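Local coordinates for protein intracellular exo-alpha-(1->5)-L-arabinofuranosidase (Bifidobacterium longum, PDB 2Y2W) that cleaves terminal alpha-(1->5)-linked L-arabinofuranosyl residues from arabinans and is also active on wheat arabinoxylan, as a glycoside hydrolase of family 51, at residues A53-D58 with Q444-A449; W139-T144 with P373-D378; L395-D400 with D467-W472. One frame throughout, in Å; residues are numbered along the deposited sequence.

Two of the three contacts are neighbours and one stands apart. Interactions 1 and 3 have centres about 7 Å apart and share the C-terminal beta sandwich: Y446 N lies 2.6 Å from V470 O, a probable hydrogen bond between adjacent strands, and V56 packs on K397 and D400. Together they show how the connection leading into the first barrel strand and a barrel helix meet the same sheet. Interaction 2 lies on the other side of the chain's centre, its own centre about 41 Å from interaction 1 and 35 Å from interaction 3. It alone borders the substrate site: the side chain of W139 comes within about 3 Å of that of E69, which probably binds arabinofuranose, as in relatives.

Interaction 1: A53-D58 with Q444-A449; sequences ATPVAD and QAYAPA
P55 puts its CB over one face of the Y446 ring where the 53-58 connection, between strand 45-48 and the first barrel strand, crosses the start of strand 444-456. That CB is 3.7 Å from the ring centroid and 18° off the ring normal, a CH-pi contact displaced toward the rim. Y446 holds CG anti to its carbonyl carbon, beside the backbone N (chi1 -74°), and the ring so placed lies beside P55, the two side chains pointing the same way. A53 closes the edge: its CB is 3.5 Å from Y446 CE1, and the A53-T54 peptide, modelled as cis, lies at the ring's edge, in its plane. Y446 also touches V470 and W472 of the next strand, and together with A445 it forms the buried, close-fitting part of the contact. Here the backbones are joined as well: V56 N donates to A445 O at 2.6 Å, and A445 N donates to A57 O at 2.7 Å, both bonds somewhat bent. A short, weakly bonded strand about 57-58 runs antiparallel beside the start of strand 444-456, at the margin of the C-terminal beta sandwich, before the chain enters the catalytic barrel. Packing is looser on the flank formed by V56 and A447. With CG1 of V56 anti to the backbone N (chi1 -177°), CG2 is left to reach A447, whose CB is 4.0 Å from it, and A447 is exposed. The other end opens outward too: D58 and Q444 form a non-hydrogen-bonded pair with their CA atoms 4.2 Å apart, their side chains on the same face of the sheet, and D58 is exposed to solvent. Its backbone carbonyl nevertheless accepts a hydrogen bond from R403 of barrel strand 402-408.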
loop_
_atom_site.group_PDB
_atom_site.type_symbol
_atom_site.label_atom_id
_atom_site.label_comp_id
_atom_site.label_asym_id
_atom_site.label_seq_id
_atom_site.Cartn_x
_atom_site.Cartn_y
_atom_site.Cartn_z
ATOM N N ALA D 53 -8.469 -24.525 -46.899
ATOM C CA ALA D 53 -8.169 -23.912 -45.607
ATOM C C ALA D 53 -6.671 -24.108 -45.333
ATOM O O ALA D 53 -6.140 -25.157 -45.707
ATOM C CB ALA D 53 -9.015 -24.548 -44.524
ATOM N N THR D 54 -5.949 -23.170 -44.699
ATOM C CA THR D 54 -6.390 -21.962 -43.936
ATOM C C THR D 54 -6.980 -22.265 -42.547
ATOM O O THR D 54 -8.195 -22.187 -42.344
ATOM C CB THR D 54 -7.215 -20.893 -44.740
ATOM O OG1 THR D 54 -8.590 -21.286 -44.845
ATOM C CG2 THR D 54 -6.608 -20.636 -46.129
ATOM N N PRO D 55 -6.100 -22.598 -41.581
ATOM C CA PRO D 55 -6.496 -22.977 -40.227
ATOM C C PRO D 55 -6.663 -21.784 -39.295
ATOM O O PRO D 55 -6.359 -20.646 -39.671
ATOM C CB PRO D 55 -5.322 -23.848 -39.749
ATOM C CG PRO D 55 -4.213 -23.672 -40.775
ATOM C CD PRO D 55 -4.634 -22.596 -41.720
ATOM N N VAL D 56 -7.152 -22.055 -38.089
ATOM C CA VAL D 56 -7.232 -21.050 -37.034
ATOM C C VAL D 56 -5.818 -20.765 -36.511
ATOM O O VAL D 56 -5.356 -19.620 -36.544
ATOM C CB VAL D 56 -8.164 -21.501 -35.875
ATOM C CG1 VAL D 56 -8.288 -20.409 -34.822
ATOM C CG2 VAL D 56 -9.544 -21.884 -36.405
ATOM N N ALA D 57 -5.140 -21.821 -36.057
ATOM C CA ALA D 57 -3.798 -21.736 -35.477
ATOM C C ALA D 57 -3.243 -23.126 -35.183
ATOM O O ALA D 57 -3.973 -24.118 -35.232
ATOM C CB ALA D 57 -3.829 -20.922 -34.195
ATOM N N ASP D 58 -1.947 -23.188 -34.884
ATOM C CA ASP D 58 -1.348 -24.384 -34.301
ATOM C C ASP D 58 -1.853 -24.512 -32.868
ATOM O O ASP D 58 -1.881 -23.525 -32.128
ATOM C CB ASP D 58 0.182 -24.300 -34.325
ATOM C CG ASP D 58 0.724 -23.146 -33.488
ATOM O OD1 ASP D 58 0.265 -21.998 -33.676
ATOM O OD2 ASP D 58 1.611 -23.391 -32.642
ATOM N N GLN D 444 -2.638 -28.431 -36.422
ATOM C CA GLN D 444 -3.388 -27.209 -36.715
ATOM C C GLN D 444 -4.870 -27.371 -36.375
ATOM O O GLN D 444 -5.425 -28.468 -36.476
ATOM C CB GLN D 444 -3.232 -26.824 -38.190
ATOM C CG GLN D 444 -1.816 -26.423 -38.609
ATOM C CD GLN D 444 -1.505 -24.949 -38.370
ATOM O OE1 GLN D 444 -2.373 -24.164 -37.985
ATOM N NE2 GLN D 444 -0.254 -24.569 -38.606
ATOM N N ALA D 445 -5.501 -26.269 -35.973
ATOM C CA ALA D 445 -6.924 -26.257 -35.644
ATOM C C ALA D 445 -7.735 -25.621 -36.768
ATOM O O ALA D 445 -7.423 -24.521 -37.227
ATOM C CB ALA D 445 -7.165 -25.530 -34.327
ATOM N N TYR D 446 -8.773 -26.326 -37.205
ATOM C CA TYR D 446 -9.624 -25.870 -38.301
ATOM C C TYR D 446 -11.064 -25.681 -37.839
ATOM O O TYR D 446 -11.595 -26.504 -37.087
ATOM C CB TYR D 446 -9.582 -26.868 -39.462
ATOM C CG TYR D 446 -8.304 -26.842 -40.271
ATOM C CD1 TYR D 446 -8.156 -25.962 -41.342
ATOM C CD2 TYR D 446 -7.249 -27.707 -39.977
ATOM C CE1 TYR D 446 -6.985 -25.936 -42.097
ATOM C CE2 TYR D 446 -6.071 -27.688 -40.728
ATOM C CZ TYR D 446 -5.949 -26.797 -41.784
ATOM O OH TYR D 446 -4.794 -26.763 -42.533
ATOM N N ALA D 447 -11.685 -24.595 -38.290
ATOM C CA ALA D 447 -13.093 -24.330 -38.003
ATOM C C ALA D 447 -13.949 -24.667 -39.226
ATOM O O ALA D 447 -14.060 -23.858 -40.151
ATOM C CB ALA D 447 -13.289 -22.874 -37.579
ATOM N N PRO D 448 -14.560 -25.868 -39.234
ATOM C CA PRO D 448 -15.277 -26.338 -40.420
ATOM C C PRO D 448 -16.586 -25.591 -40.648
ATOM O O PRO D 448 -17.152 -25.028 -39.707
ATOM C CB PRO D 448 -15.555 -27.808 -40.099
ATOM C CG PRO D 448 -15.635 -27.858 -38.618
ATOM C CD PRO D 448 -14.708 -26.797 -38.096
ATOM N N ALA D 449 -17.046 -25.579 -41.897
ATOM C CA ALA D 449 -18.352 -25.026 -42.232
ATOM C C ALA D 449 -19.439 -25.888 -41.598
ATOM O O ALA D 449 -19.470 -27.109 -41.783
ATOM C CB ALA D 449 -18.532 -24.948 -43.741
#

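Interaction 2: W139-T144 with P373-D378; sequences WHCTET and PHLLED
W139 and C141 approach L375 and P373 mainly through side chains, their backbones well separated, with the CA atoms of W139 and L375 8.6 Å apart. The first segment is one arm of a small beta hairpin in which H140 and C141 both face D136, a G1 beta bulge; hairpin and 373-378 loop both belong to excursions that follow strands of the (beta/alpha)8 barrel. At one end C141 carries SG anti to its carbonyl carbon (chi1 -64°), which places the sulfur against the proline ring, 3.6 Å from P373 CD. L375 fills in beside it: its CD1 is 4.0 Å from C141 SG and also faces the carbonyl of W139. Within the loop H374 ND1 donates in its ring plane to E377 OE1, met from above the carboxylate plane, while E377 also forms a salt bridge with R73. The indole of W139 donates through NE1 to E69, probably a sugar-binding residue, and L376 packs on W344, probably important for substrate recognition. Indole and leucine cross at about a right angle, CZ3 of W139 meeting CD1 of L376 at 3.8 Å.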
loop_
_atom_site.group_PDB
_atom_site.type_symbol
_atom_site.label_atom_id
_atom_site.label_comp_id
_atom_site.label_asym_id
_atom_site.label_seq_id
_atom_site.Cartn_x
_atom_site.Cartn_y
_atom_site.Cartn_z
ATOM N N TRP D 139 -11.924 -19.700 2.048
ATOM C CA TRP D 139 -12.736 -20.914 2.170
ATOM C C TRP D 139 -13.010 -21.304 3.623
ATOM O O TRP D 139 -13.606 -22.349 3.892
ATOM C CB TRP D 139 -12.095 -22.062 1.379
ATOM C CG TRP D 139 -11.915 -21.683 -0.051
ATOM C CD1 TRP D 139 -10.753 -21.308 -0.661
ATOM C CD2 TRP D 139 -12.943 -21.575 -1.042
ATOM N NE1 TRP D 139 -10.991 -20.995 -1.978
ATOM C CE2 TRP D 139 -12.328 -21.145 -2.237
ATOM C CE3 TRP D 139 -14.324 -21.811 -1.039
ATOM C CZ2 TRP D 139 -13.044 -20.951 -3.422
ATOM C CZ3 TRP D 139 -15.037 -21.615 -2.215
ATOM C CH2 TRP D 139 -14.394 -21.191 -3.391
ATOM N N HIS D 140 -12.586 -20.437 4.541
ATOM C CA HIS D 140 -12.805 -20.599 5.979
ATOM C C HIS D 140 -12.232 -21.917 6.496
ATOM O O HIS D 140 -12.929 -22.712 7.121
ATOM C CB HIS D 140 -14.294 -20.455 6.326
ATOM C CG HIS D 140 -14.548 -19.991 7.726
ATOM N ND1 HIS D 140 -14.297 -18.700 8.138
ATOM C CD2 HIS D 140 -15.037 -20.642 8.807
ATOM C CE1 HIS D 140 -14.618 -18.577 9.413
ATOM N NE2 HIS D 140 -15.070 -19.740 9.843
ATOM N N CYS D 141 -10.952 -22.137 6.220
ATOM C CA CYS D 141 -10.276 -23.364 6.622
ATOM C C CYS D 141 -8.968 -23.065 7.329
ATOM O O CYS D 141 -8.369 -22.010 7.117
ATOM C CB CYS D 141 -10.005 -24.245 5.398
ATOM S SG CYS D 141 -11.495 -24.830 4.562
ATOM N N THR D 142 -8.534 -23.995 8.177
ATOM C CA THR D 142 -7.179 -23.957 8.717
ATOM C C THR D 142 -6.241 -24.766 7.822
ATOM O O THR D 142 -6.551 -25.898 7.433
ATOM C CB THR D 142 -7.088 -24.406 10.206
ATOM O OG1 THR D 142 -5.726 -24.712 10.535
ATOM C CG2 THR D 142 -7.930 -25.629 10.467
ATOM N N GLU D 143 -5.102 -24.156 7.500
ATOM C CA GLU D 143 -4.124 -24.712 6.574
ATOM C C GLU D 143 -2.835 -25.104 7.306
ATOM O O GLU D 143 -2.186 -24.271 7.950
ATOM C CB GLU D 143 -3.848 -23.693 5.461
ATOM C CG GLU D 143 -2.601 -23.946 4.620
ATOM C CD GLU D 143 -2.807 -24.970 3.524
ATOM O OE1 GLU D 143 -3.930 -25.078 2.986
ATOM O OE2 GLU D 143 -1.828 -25.660 3.183
ATOM N N THR D 144 -2.473 -26.380 7.195
ATOM C CA THR D 144 -1.294 -26.920 7.869
ATOM C C THR D 144 -0.002 -26.564 7.147
ATOM O O THR D 144 1.075 -26.584 7.752
ATOM C CB THR D 144 -1.368 -28.451 8.004
ATOM O OG1 THR D 144 -1.486 -29.038 6.701
ATOM C CG2 THR D 144 -2.557 -28.854 8.855
ATOM N N PRO D 373 -12.031 -29.888 4.334
ATOM C CA PRO D 373 -13.397 -30.396 4.314
ATOM C C PRO D 373 -13.862 -30.699 2.894
ATOM O O PRO D 373 -13.183 -30.339 1.929
ATOM C CB PRO D 373 -14.204 -29.235 4.897
ATOM C CG PRO D 373 -13.438 -28.022 4.543
ATOM C CD PRO D 373 -11.998 -28.413 4.396
ATOM N N HIS D 374 -15.014 -31.355 2.775
ATOM C CA HIS D 374 -15.619 -31.624 1.475
ATOM C C HIS D 374 -16.331 -30.374 0.957
ATOM O O HIS D 374 -17.471 -30.091 1.337
ATOM C CB HIS D 374 -16.578 -32.814 1.562
ATOM C CG HIS D 374 -15.896 -34.116 1.846
ATOM N ND1 HIS D 374 -15.670 -35.066 0.873
ATOM C CD2 HIS D 374 -15.379 -34.622 2.991
ATOM C CE1 HIS D 374 -15.049 -36.102 1.408
ATOM N NE2 HIS D 374 -14.861 -35.858 2.692
ATOM N N LEU D 375 -15.636 -29.628 0.102
ATOM C CA LEU D 375 -16.161 -28.389 -0.471
ATOM C C LEU D 375 -16.149 -28.444 -1.991
ATOM O O LEU D 375 -15.173 -28.899 -2.591
ATOM C CB LEU D 375 -15.338 -27.183 -0.005
ATOM C CG LEU D 375 -15.363 -26.756 1.467
ATOM C CD1 LEU D 375 -14.238 -25.768 1.742
ATOM C CD2 LEU D 375 -16.712 -26.160 1.863
ATOM N N LEU D 376 -17.240 -27.978 -2.599
ATOM C CA LEU D 376 -17.365 -27.872 -4.056
ATOM C C LEU D 376 -17.156 -29.204 -4.781
ATOM O O LEU D 376 -16.589 -29.240 -5.878
ATOM C CB LEU D 376 -16.401 -26.809 -4.608
ATOM C CG LEU D 376 -16.808 -25.332 -4.642
ATOM C CD1 LEU D 376 -16.994 -24.736 -3.247
ATOM C CD2 LEU D 376 -15.769 -24.544 -5.424
ATOM N N GLU D 377 -17.620 -30.293 -4.172
ATOM C CA GLU D 377 -17.440 -31.625 -4.752
ATOM C C GLU D 377 -18.619 -32.023 -5.639
ATOM O O GLU D 377 -19.346 -32.973 -5.343
ATOM C CB GLU D 377 -17.180 -32.667 -3.659
ATOM C CG GLU D 377 -15.812 -32.539 -2.996
ATOM C CD GLU D 377 -15.447 -33.736 -2.131
ATOM O OE1 GLU D 377 -16.249 -34.695 -2.042
ATOM O OE2 GLU D 377 -14.348 -33.714 -1.536
ATOM N N ASP D 378 -18.794 -31.282 -6.730
ATOM C CA ASP D 378 -19.898 -31.505 -7.657
ATOM C C ASP D 378 -19.785 -32.857 -8.349
ATOM O O ASP D 378 -18.708 -33.242 -8.809
ATOM C CB ASP D 378 -19.967 -30.381 -8.697
ATOM C CG ASP D 378 -20.490 -29.074 -8.118
ATOM O OD1 ASP D 378 -21.087 -29.085 -7.018
ATOM O OD2 ASP D 378 -20.309 -28.026 -8.776
#

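Interaction 3: L395-D400 with D467-W472; sequences LLKHCD and DAVVTW
The carboxylate of D467 is the flat group in this contact, and K397 comes to it from the side of OD1, whose nearest lysine atom is CE at 3.8 Å. I393 and T394 of the same helix as the lysine also pack on D467. The opposite charges stay beyond salt-bridge range, K397 NZ lying 4.4 Å from D467 OD1. A water spans the interval instead, accepting from K397 NZ at 3.1 Å and giving a weak hydrogen bond to D467 OD2. The lysine chain bends at chi3 (91°) and chi4 (-74°) and runs beside the strand: its CD lies 3.4 Å from A468 O, and its CG is modelled against V469 CG1, closer than carbons normally sit, so the exact fit is doubtful. V469 meets two helix residues, CG1 lying against both K397 and CB of L396 (3.9 Å from the latter) and CG2 facing L396 CD1, the side chains of V469 and L396 crossing at about a right angle. With an alanine in place of K397, D467 would probably be left without its nearby positive charge, the bridging water without its donor, and a gap would be likely beside V469. Helix 382-397, which links the seventh and eighth barrel strands, thereby rests its C-terminal end on the sandwich sheet, where strand 462-473 runs between strands 444-456 and 478-485 and L482 of the latter touches both L396 and V469.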
loop_
_atom_site.group_PDB
_atom_site.type_symbol
_atom_site.label_atom_id
_atom_site.label_comp_id
_atom_site.label_asym_id
_atom_site.label_seq_id
_atom_site.Cartn_x
_atom_site.Cartn_y
_atom_site.Cartn_z
ATOM N N LEU D 395 -12.804 -23.309 -27.455
ATOM C CA LEU D 395 -11.422 -22.972 -27.125
ATOM C C LEU D 395 -10.487 -23.315 -28.282
ATOM O O LEU D 395 -9.619 -22.519 -28.638
ATOM C CB LEU D 395 -10.975 -23.681 -25.839
ATOM C CG LEU D 395 -11.492 -23.158 -24.493
ATOM C CD1 LEU D 395 -11.233 -24.181 -23.399
ATOM C CD2 LEU D 395 -10.874 -21.812 -24.127
ATOM N N LEU D 396 -10.685 -24.496 -28.866
ATOM C CA LEU D 396 -9.909 -24.937 -30.025
ATOM C C LEU D 396 -10.220 -24.105 -31.272
ATOM O O LEU D 396 -9.325 -23.816 -32.067
ATOM C CB LEU D 396 -10.130 -26.429 -30.296
ATOM C CG LEU D 396 -9.429 -27.423 -29.362
ATOM C CD1 LEU D 396 -10.053 -28.805 -29.464
ATOM C CD2 LEU D 396 -7.938 -27.495 -29.654
ATOM N N LYS D 397 -11.483 -23.707 -31.426
ATOM C CA LYS D 397 -11.898 -22.848 -32.541
ATOM C C LYS D 397 -11.340 -21.430 -32.432
ATOM O O LYS D 397 -11.315 -20.691 -33.418
ATOM C CB LYS D 397 -13.423 -22.816 -32.671
ATOM C CG LYS D 397 -13.981 -23.832 -33.663
ATOM C CD LYS D 397 -15.451 -24.172 -33.399
ATOM C CE LYS D 397 -16.410 -23.273 -34.172
ATOM N NZ LYS D 397 -16.488 -21.895 -33.610
ATOM N N HIS D 398 -10.893 -21.060 -31.235
ATOM C CA HIS D 398 -10.312 -19.738 -31.000
ATOM C C HIS D 398 -8.935 -19.811 -30.333
ATOM O O HIS D 398 -8.532 -18.888 -29.621
ATOM C CB HIS D 398 -11.270 -18.867 -30.178
ATOM C CG HIS D 398 -12.560 -18.565 -30.876
ATOM N ND1 HIS D 398 -12.676 -17.575 -31.828
ATOM C CD2 HIS D 398 -13.789 -19.124 -30.763
ATOM C CE1 HIS D 398 -13.921 -17.537 -32.272
ATOM N NE2 HIS D 398 -14.617 -18.467 -31.641
ATOM N N CYS D 399 -8.206 -20.897 -30.583
ATOM C CA CYS D 399 -6.881 -21.077 -29.987
ATOM C C CYS D 399 -5.795 -20.259 -30.694
ATOM O O CYS D 399 -4.605 -20.467 -30.472
ATOM C CB CYS D 399 -6.507 -22.564 -29.892
ATOM S SG CYS D 399 -5.971 -23.356 -31.423
ATOM N N ASP D 400 -6.220 -19.324 -31.537
ATOM C CA ASP D 400 -5.320 -18.367 -32.167
ATOM C C ASP D 400 -5.044 -17.206 -31.225
ATOM O O ASP D 400 -3.984 -16.580 -31.289
ATOM C CB ASP D 400 -5.904 -17.852 -33.492
ATOM C CG ASP D 400 -7.268 -17.182 -33.324
ATOM O OD1 ASP D 400 -8.136 -17.732 -32.610
ATOM O OD2 ASP D 400 -7.477 -16.104 -33.922
ATOM N N ASP D 467 -22.090 -28.312 -33.099
ATOM C CA ASP D 467 -20.870 -27.512 -33.006
ATOM C C ASP D 467 -19.662 -28.450 -33.055
ATOM O O ASP D 467 -19.670 -29.493 -32.399
ATOM C CB ASP D 467 -20.876 -26.703 -31.705
ATOM C CG ASP D 467 -19.800 -25.628 -31.668
ATOM O OD1 ASP D 467 -19.301 -25.226 -32.743
ATOM O OD2 ASP D 467 -19.461 -25.178 -30.552
ATOM N N ALA D 468 -18.633 -28.085 -33.826
ATOM C CA ALA D 468 -17.496 -28.988 -34.076
ATOM C C ALA D 468 -16.147 -28.312 -34.366
ATOM O O ALA D 468 -16.098 -27.176 -34.845
ATOM C CB ALA D 468 -17.845 -29.964 -35.203
ATOM N N VAL D 469 -15.063 -29.035 -34.066
ATOM C CA VAL D 469 -13.690 -28.652 -34.445
ATOM C C VAL D 469 -12.955 -29.774 -35.166
ATOM O O VAL D 469 -13.215 -30.954 -34.928
ATOM C CB VAL D 469 -12.797 -28.263 -33.235
ATOM C CG1 VAL D 469 -12.969 -26.813 -32.878
ATOM C CG2 VAL D 469 -13.037 -29.180 -32.033
ATOM N N VAL D 470 -12.016 -29.392 -36.027
ATOM C CA VAL D 470 -11.135 -30.349 -36.689
ATOM C C VAL D 470 -9.675 -29.996 -36.407
ATOM O O VAL D 470 -9.235 -28.876 -36.677
ATOM C CB VAL D 470 -11.375 -30.398 -38.222
ATOM C CG1 VAL D 470 -10.432 -31.395 -38.890
ATOM C CG2 VAL D 470 -12.823 -30.754 -38.535
ATOM N N THR D 471 -8.938 -30.952 -35.845
ATOM C CA THR D 471 -7.494 -30.806 -35.664
ATOM C C THR D 471 -6.753 -31.761 -36.593
ATOM O O THR D 471 -7.144 -32.924 -36.746
ATOM C CB THR D 471 -7.052 -31.019 -34.199
ATOM O OG1 THR D 471 -7.700 -32.176 -33.657
ATOM C CG2 THR D 471 -7.405 -29.805 -33.355
ATOM N N TRP D 472 -5.685 -31.260 -37.209
ATOM C CA TRP D 472 -4.997 -31.979 -38.280
ATOM C C TRP D 472 -3.491 -31.733 -38.285
ATOM O O TRP D 472 -3.035 -30.586 -38.320
ATOM C CB TRP D 472 -5.614 -31.591 -39.631
ATOM C CG TRP D 472 -4.910 -32.132 -40.844
ATOM C CD1 TRP D 472 -4.189 -31.417 -41.757
ATOM C CD2 TRP D 472 -4.873 -33.496 -41.284
ATOM N NE1 TRP D 472 -3.701 -32.247 -42.734
ATOM C CE2 TRP D 472 -4.105 -33.530 -42.469
ATOM C CE3 TRP D 472 -5.411 -34.692 -40.791
ATOM C CZ2 TRP D 472 -3.861 -34.714 -43.173
ATOM C CZ3 TRP D 472 -5.166 -35.870 -41.490
ATOM C CH2 TRP D 472 -4.399 -35.869 -42.669
HETATM O O HOH W 1 -17.591 -22.235 -30.745
#